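Local coordinates for DNA polymerase III, gamma subunit-related protein (Thermotoga maritima, PDB 2GNO), which probably binds DNA and resembles the clamp-loader subunits of DNA polymerase III, though its precise role is not established, at residues G63-D66 with I67-I70; R164-K167 with T168-A172; K219-S222 with K223-F226. All coordinates share one frame; numbering follows the deposited sequence.

Contact 1: G63-D66 with I67-I70; sequences GIDD and IRTI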
loop_
_atom_site.group_PDB
_atom_site.type_symbol
_atom_site.label_atom_id
_atom_site.label_comp_id
_atom_site.label_asym_id
_atom_site.label_seq_id
_atom_site.Cartn_x
_atom_site.Cartn_y
_atom_site.Cartn_z
ATOM N N GLY A 63 -14.828 9.910 -5.143
ATOM C CA GLY A 63 -15.995 10.747 -5.301
ATOM C C GLY A 63 -17.246 10.121 -5.878
ATOM O O GLY A 63 -17.247 8.965 -6.307
ATOM N N ILE A 64 -18.314 10.923 -5.894
ATOM C CA ILE A 64 -19.612 10.500 -6.423
ATOM C C ILE A 64 -19.519 10.106 -7.907
ATOM O O ILE A 64 -20.299 9.271 -8.351
ATOM C CB ILE A 64 -20.754 11.553 -6.154
ATOM C CG1 ILE A 64 -22.137 10.993 -6.548
ATOM C CG2 ILE A 64 -20.492 12.888 -6.857
ATOM C CD1 ILE A 64 -23.303 11.866 -6.117
ATOM N N ASP A 65 -18.558 10.676 -8.639
ATOM C CA ASP A 65 -18.343 10.355 -10.036
ATOM C C ASP A 65 -17.879 8.888 -10.129
ATOM O O ASP A 65 -18.320 8.170 -11.029
ATOM C CB ASP A 65 -17.299 11.291 -10.650
ATOM C CG ASP A 65 -17.307 11.288 -12.186
ATOM O OD1 ASP A 65 -18.216 10.704 -12.820
ATOM O OD2 ASP A 65 -16.404 11.923 -12.766
ATOM N N ASP A 66 -16.982 8.458 -9.225
ATOM C CA ASP A 66 -16.529 7.056 -9.188
ATOM C C ASP A 66 -17.707 6.150 -8.884
ATOM O O ASP A 66 -17.782 5.060 -9.423
ATOM C CB ASP A 66 -15.419 6.805 -8.157
ATOM C CG ASP A 66 -14.138 7.544 -8.472
ATOM O OD1 ASP A 66 -13.688 7.516 -9.637
ATOM O OD2 ASP A 66 -13.567 8.138 -7.537
ATOM N N ILE A 67 -18.643 6.598 -8.047
ATOM C CA ILE A 67 -19.824 5.792 -7.725
ATOM C C ILE A 67 -20.753 5.696 -8.948
ATOM O O ILE A 67 -21.368 4.662 -9.173
ATOM C CB ILE A 67 -20.556 6.303 -6.474
ATOM C CG1 ILE A 67 -19.594 6.349 -5.261
ATOM C CG2 ILE A 67 -21.782 5.440 -6.148
ATOM C CD1 ILE A 67 -18.831 5.083 -4.939
ATOM N N ARG A 68 -20.851 6.753 -9.739
ATOM C CA ARG A 68 -21.669 6.678 -10.947
ATOM C C ARG A 68 -21.082 5.631 -11.884
ATOM O O ARG A 68 -21.830 4.847 -12.433
ATOM C CB ARG A 68 -21.797 8.016 -11.650
ATOM C CG ARG A 68 -22.607 9.012 -10.877
ATOM C CD ARG A 68 -22.872 10.240 -11.697
ATOM N NE ARG A 68 -23.473 11.292 -10.874
ATOM C CZ ARG A 68 -22.837 12.329 -10.311
ATOM N NH1 ARG A 68 -21.520 12.550 -10.474
ATOM N NH2 ARG A 68 -23.548 13.193 -9.588
ATOM N N THR A 69 -19.753 5.612 -12.018
ATOM C CA THR A 69 -19.056 4.638 -12.855
ATOM C C THR A 69 -19.413 3.232 -12.454
ATOM O O THR A 69 -19.751 2.425 -13.302
ATOM C CB THR A 69 -17.534 4.792 -12.805
ATOM O OG1 THR A 69 -17.196 6.132 -13.190
ATOM C CG2 THR A 69 -16.861 3.812 -13.794
ATOM N N ILE A 70 -19.355 2.966 -11.155
ATOM C CA ILE A 70 -19.683 1.669 -10.600
ATOM C C ILE A 70 -21.143 1.292 -10.911
ATOM O O ILE A 70 -21.418 0.158 -11.334
ATOM C CB ILE A 70 -19.491 1.660 -9.063
ATOM C CG1 ILE A 70 -18.004 1.853 -8.665
ATOM C CG2 ILE A 70 -19.997 0.334 -8.483
ATOM C CD1 ILE A 70 -17.760 2.155 -7.183
#

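Contact 2: R164-K167 with T168-A172; sequences RDFK and TALEA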
loop_
_atom_site.group_PDB
_atom_site.type_symbol
_atom_site.label_atom_id
_atom_site.label_comp_id
_atom_site.label_asym_id
_atom_site.label_seq_id
_atom_site.Cartn_x
_atom_site.Cartn_y
_atom_site.Cartn_z
ATOM N N ARG A 164 4.963 -6.412 6.890
ATOM C CA ARG A 164 3.731 -5.615 6.908
ATOM C C ARG A 164 3.147 -5.233 5.516
ATOM O O ARG A 164 2.064 -4.671 5.473
ATOM C CB ARG A 164 3.910 -4.400 7.847
ATOM C CG ARG A 164 4.926 -3.337 7.424
ATOM C CD ARG A 164 5.163 -2.343 8.573
ATOM N NE ARG A 164 6.026 -1.214 8.197
ATOM C CZ ARG A 164 5.624 -0.016 7.744
ATOM N NH1 ARG A 164 4.330 0.300 7.589
ATOM N NH2 ARG A 164 6.544 0.907 7.443
ATOM N N ASP A 165 3.835 -5.576 4.417
ATOM C CA ASP A 165 3.408 -5.319 3.036
ATOM C C ASP A 165 3.425 -6.671 2.251
ATOM O O ASP A 165 4.426 -7.022 1.622
ATOM C CB ASP A 165 4.334 -4.270 2.401
ATOM C CG ASP A 165 3.944 -3.888 0.992
ATOM O OD1 ASP A 165 2.900 -4.346 0.481
ATOM O OD2 ASP A 165 4.702 -3.107 0.368
ATOM N N PHE A 166 2.305 -7.402 2.285
ATOM C CA PHE A 166 2.188 -8.717 1.613
ATOM C C PHE A 166 2.660 -8.773 0.171
ATOM O O PHE A 166 3.385 -9.685 -0.213
ATOM C CB PHE A 166 0.743 -9.241 1.707
ATOM C CG PHE A 166 0.486 -10.478 0.882
ATOM C CD1 PHE A 166 0.810 -11.738 1.367
ATOM C CD2 PHE A 166 -0.077 -10.377 -0.387
ATOM C CE1 PHE A 166 0.568 -12.877 0.601
ATOM C CE2 PHE A 166 -0.306 -11.518 -1.159
ATOM C CZ PHE A 166 0.014 -12.758 -0.663
ATOM N N LYS A 167 2.262 -7.790 -0.624
ATOM C CA LYS A 167 2.609 -7.770 -2.049
ATOM C C LYS A 167 4.090 -7.643 -2.297
ATOM O O LYS A 167 4.613 -8.254 -3.219
ATOM C CB LYS A 167 1.882 -6.623 -2.786
ATOM C CG LYS A 167 1.984 -6.742 -4.311
ATOM C CD LYS A 167 1.295 -5.628 -5.056
ATOM C CE LYS A 167 1.374 -5.876 -6.565
ATOM N NZ LYS A 167 0.671 -4.822 -7.328
ATOM N N THR A 168 4.750 -6.795 -1.510
ATOM C CA THR A 168 6.190 -6.580 -1.627
ATOM C C THR A 168 6.886 -7.853 -1.125
ATOM O O THR A 168 7.873 -8.309 -1.709
ATOM C CB THR A 168 6.589 -5.306 -0.853
ATOM O OG1 THR A 168 5.833 -4.211 -1.368
ATOM C CG2 THR A 168 8.054 -4.994 -1.009
ATOM N N ALA A 169 6.345 -8.443 -0.065
ATOM C CA ALA A 169 6.882 -9.724 0.451
ATOM C C ALA A 169 6.736 -10.804 -0.629
ATOM O O ALA A 169 7.608 -11.647 -0.773
ATOM C CB ALA A 169 6.164 -10.143 1.693
ATOM N N LEU A 170 5.634 -10.762 -1.394
ATOM C CA LEU A 170 5.399 -11.715 -2.487
ATOM C C LEU A 170 6.375 -11.457 -3.648
ATOM O O LEU A 170 6.865 -12.408 -4.224
ATOM C CB LEU A 170 3.938 -11.646 -2.977
ATOM C CG LEU A 170 3.505 -12.605 -4.098
ATOM C CD1 LEU A 170 3.737 -14.037 -3.687
ATOM C CD2 LEU A 170 2.044 -12.379 -4.470
ATOM N N GLU A 171 6.640 -10.193 -4.020
ATOM C CA GLU A 171 7.624 -9.909 -5.109
ATOM C C GLU A 171 9.019 -10.419 -4.714
ATOM O O GLU A 171 9.784 -10.853 -5.567
ATOM C CB GLU A 171 7.800 -8.419 -5.402
ATOM C CG GLU A 171 6.609 -7.661 -5.834
ATOM C CD GLU A 171 6.919 -6.177 -5.936
ATOM O OE1 GLU A 171 7.621 -5.763 -6.883
ATOM O OE2 GLU A 171 6.428 -5.417 -5.077
ATOM N N ALA A 172 9.351 -10.308 -3.425
ATOM C CA ALA A 172 10.632 -10.772 -2.899
ATOM C C ALA A 172 10.669 -12.296 -3.019
ATOM O O ALA A 172 11.664 -12.852 -3.466
ATOM C CB ALA A 172 10.814 -10.325 -1.459
#

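Contact 3: K219-S222 with K223-F226; sequences KVES and KEFF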
loop_
_atom_site.group_PDB
_atom_site.type_symbol
_atom_site.label_atom_id
_atom_site.label_comp_id
_atom_site.label_asym_id
_atom_site.label_seq_id
_atom_site.Cartn_x
_atom_site.Cartn_y
_atom_site.Cartn_z
ATOM N N LYS A 219 26.166 7.290 4.449
ATOM C CA LYS A 219 27.585 7.072 4.176
ATOM C C LYS A 219 28.357 8.089 3.342
ATOM O O LYS A 219 29.585 7.981 3.269
ATOM C CB LYS A 219 27.757 5.715 3.486
ATOM C CG LYS A 219 27.272 4.508 4.274
ATOM C CD LYS A 219 27.975 4.321 5.611
ATOM C CE LYS A 219 27.561 3.001 6.245
ATOM N NZ LYS A 219 28.225 2.745 7.548
ATOM N N VAL A 220 27.693 9.015 2.666
ATOM C CA VAL A 220 28.422 10.007 1.864
ATOM C C VAL A 220 29.431 10.743 2.747
ATOM O O VAL A 220 29.159 10.984 3.906
ATOM C CB VAL A 220 27.482 11.024 1.188
ATOM C CG1 VAL A 220 26.624 11.814 2.207
ATOM C CG2 VAL A 220 28.252 11.959 0.290
ATOM N N GLU A 221 30.603 11.070 2.220
ATOM C CA GLU A 221 31.600 11.773 3.025
ATOM C C GLU A 221 31.015 13.130 3.466
ATOM O O GLU A 221 30.251 13.772 2.738
ATOM C CB GLU A 221 32.941 11.882 2.304
ATOM C CG GLU A 221 32.955 12.775 1.104
ATOM C CD GLU A 221 34.249 12.677 0.316
ATOM O OE1 GLU A 221 35.258 12.148 0.836
ATOM O OE2 GLU A 221 34.253 13.154 -0.837
ATOM N N SER A 222 31.361 13.520 4.686
ATOM C CA SER A 222 30.856 14.746 5.330
ATOM C C SER A 222 30.843 15.979 4.408
ATOM O O SER A 222 29.826 16.679 4.295
ATOM C CB SER A 222 31.620 14.934 6.646
ATOM O OG SER A 222 31.074 15.930 7.474
ATOM N N LYS A 223 31.964 16.205 3.732
ATOM C CA LYS A 223 32.124 17.303 2.776
ATOM C C LYS A 223 31.105 17.313 1.626
ATOM O O LYS A 223 30.768 18.387 1.130
ATOM C CB LYS A 223 33.544 17.234 2.167
ATOM C CG LYS A 223 33.874 18.251 1.060
ATOM C CD LYS A 223 35.275 18.047 0.538
ATOM C CE LYS A 223 35.581 18.986 -0.616
ATOM N NZ LYS A 223 37.004 18.892 -1.022
ATOM N N GLU A 224 30.610 16.137 1.235
ATOM C CA GLU A 224 29.685 15.981 0.098
ATOM C C GLU A 224 28.216 15.748 0.462
ATOM O O GLU A 224 27.408 15.625 -0.435
ATOM C CB GLU A 224 30.175 14.846 -0.834
ATOM C CG GLU A 224 31.630 14.967 -1.330
ATOM C CD GLU A 224 31.931 16.229 -2.135
ATOM O OE1 GLU A 224 30.987 16.873 -2.646
ATOM O OE2 GLU A 224 33.133 16.566 -2.276
ATOM N N PHE A 225 27.851 15.743 1.742
ATOM C CA PHE A 225 26.463 15.536 2.132
ATOM C C PHE A 225 25.474 16.522 1.492
ATOM O O PHE A 225 24.462 16.092 0.946
ATOM C CB PHE A 225 26.280 15.610 3.648
ATOM C CG PHE A 225 24.860 15.408 4.097
ATOM C CD1 PHE A 225 23.975 16.483 4.208
ATOM C CD2 PHE A 225 24.406 14.138 4.420
ATOM C CE1 PHE A 225 22.670 16.281 4.618
ATOM C CE2 PHE A 225 23.113 13.938 4.847
ATOM C CZ PHE A 225 22.245 15.001 4.953
ATOM N N PHE A 226 25.731 17.826 1.616
ATOM C CA PHE A 226 24.818 18.816 1.024
ATOM C C PHE A 226 24.815 18.859 -0.481
ATOM O O PHE A 226 23.845 19.345 -1.051
ATOM C CB PHE A 226 24.907 20.211 1.667
ATOM C CG PHE A 226 24.164 20.290 2.967
ATOM C CD1 PHE A 226 22.780 20.384 2.968
ATOM C CD2 PHE A 226 24.819 20.232 4.172
ATOM C CE1 PHE A 226 22.068 20.414 4.151
ATOM C CE2 PHE A 226 24.110 20.289 5.363
ATOM C CZ PHE A 226 22.732 20.378 5.348
HETATM O O HOH W 1 28.237 18.768 3.219
#

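Contact 1: G63-D66 with I67-I70
Gly63 O accepts the N-H of Ile67 at 3.3 Å, closing the first turn of helix 64-74. Glycine sits at the N-cap and can offer no capping side chain; its own N-H reaches Asp66 OD2 (3.2 Å), which it meets on the anti side and 30° out of the carboxylate plane, one half of a capping box.

Ile64 O takes the N-H of Arg68, one turn on, and the two side chains cross obliquely. Ile64 CG1, anti to the backbone N (chi1 -172°), is thereby laid over one face of the Arg68 guanidinium, while CD1 comes to 3.7 Å from NH2. Ile64 also packs on Gln97 and Ala101 of helix 96-101. With a serine here the guanidinium would probably lose this apolar cover and turn more freely, and helix 96-101 part of its packing.

Asp65 O is gripped twice by Thr69, through N at 3.1 Å and through OG1 at 3.2 Å, from opposite faces of its plane; threonine suits the place because its hydroxyl can fold back on the helix. The Asp65 carboxylate stays beyond salt-bridge range of Arg68 (OD1 to NH1 4.5 Å).

Asp66 O accepts Ile70 N, while Ile67 and Ile70 face the interior, against Phe102. This is the N-terminal turn of the helix in a beta-alpha-beta unit, linking strands 52-55 and 84-88 of the P-loop NTPase-like parallel sheet.

Contact 2: R164-K167 with T168-A172
Asp165 and Thr168 are brought together by two torsions: Asp165 CG stands opposite its own backbone N (chi1 -178°), swinging the carboxylate along the start of the helix, and Thr168 OG1 lies beside its own N (chi1 -57°), turned back to meet it. The hydroxyl donates to Asp165 OD2, but the modelled separation of OG1 and OD2, 2.3 Å, is very short, so the exact length is doubtful. Asp165 is the N-cap of helix 166-189, and Thr168 is the third residue of the first turn; a short acid and a short hydroxyl suit these places because the carboxylate and the hydroxyl can then meet across that turn. OD1 of the same carboxylate bonds to Ser29 OG, and OD2 also hydrogen-bonds an unidentified molecule, probably from the crystallisation liquor.

The backbone then winds up in regular steps. Asp165 O takes Ala169 N at 2.9 Å, Phe166 O takes Leu170 N at 2.8 Å, and Lys167 O takes Glu171 N at 2.9 Å. On the next face round, Phe166 and Leu170 run side by side in the same direction, one turn apart, with ring atom CE2 4.2 Å from the methyl CD2. The Lys167 chain is extended beyond CG and lies on an exposed face, as befits its charge, touching Glu33 of helix 30-43, whereas Glu171 sends OE2 to the backbone N of Leu204 and so ties the helix to the first turn of helix 203-219.

Phe166 packs against Phe144 of helix 142-152 and edge-to-face with Tyr30, and its N-H bonds to Asp27 OD1, so the lid helix starts directly against the loop that joins strand 19-24 to helix 30-43, the position of the phosphate-binding loop in P-loop NTPases.

Contact 3: K219-S222 with K223-F226
The Phe225 ring is met obliquely by Val220 across the turn, methyl CG1 lying 3.9 Å from CD2. The CD1 of Phe225 stands 3.8 Å above the Phe226 ring, over its centre, and Phe217 meets the Phe225 ring edge-to-face. The other flat groups are the carboxylates of Glu221 and Glu224, whose planes are 39° apart.

The segment is the helix-loop-helix connection between helices 203-219 and 225-235 of the C-terminal domain. Val220 is the first residue to leave the helical course, and its side chain turns inward: CG2 rests 3.6 Å from Glu224 CB, crossing that side chain at about a right angle, and CG1 reaches Phe225 CA. A compact branched residue suits this spot, since its two methyls serve two neighbours at once. Arg295 of helix 283-298 holds the Val220 carbonyl, and next to the Val220 side chain lies a 2-ethoxyethanol, probably from the crystallisation liquor.

Glu221 and Glu224 lie alongside each other, pointing the same way. Glu224 CG, beside its backbone N and anti to the carbonyl carbon (chi1 -54°), comes to 3.2 Å from Glu221 OE2, and a bend at chi2 turns the carboxylate; the two OE2 atoms are 3.9 Å apart. Such like charges at the surface would tend to raise the pKa of one of the acids.

Their backbones are joined by a beta turn, Glu224 N donating to Glu221 O at 2.8 Å from well above the carbonyl plane. The following step, Phe225 N to Ser222 O, is a weak bond. Beyond the turn a water stands in the place of a direct helical bond, donating to Ser222 O at 2.8 Å and accepting Phe226 N at 3.1 Å.

How the contacts relate
The three contacts follow one another along the chain, each at or just before the start of a helix, and each in a different part of the fold. Contact 1 belongs to the helix between strands 52-55 and 84-88 of the parallel sheet, contact 2 to the start of the long lid helix 166-189, and contact 3 to the loop before helix 225-235 in the C-terminal domain. Centres of contacts 1 and 2 lie about 30 Å apart, those of contacts 2 and 3 about 33 Å, and those of contacts 1 and 3 about 50 Å, on opposite sides of the chain's centre. None touches another; contact 2 is the central one, where the lid meets the P-loop NTPase-like domain.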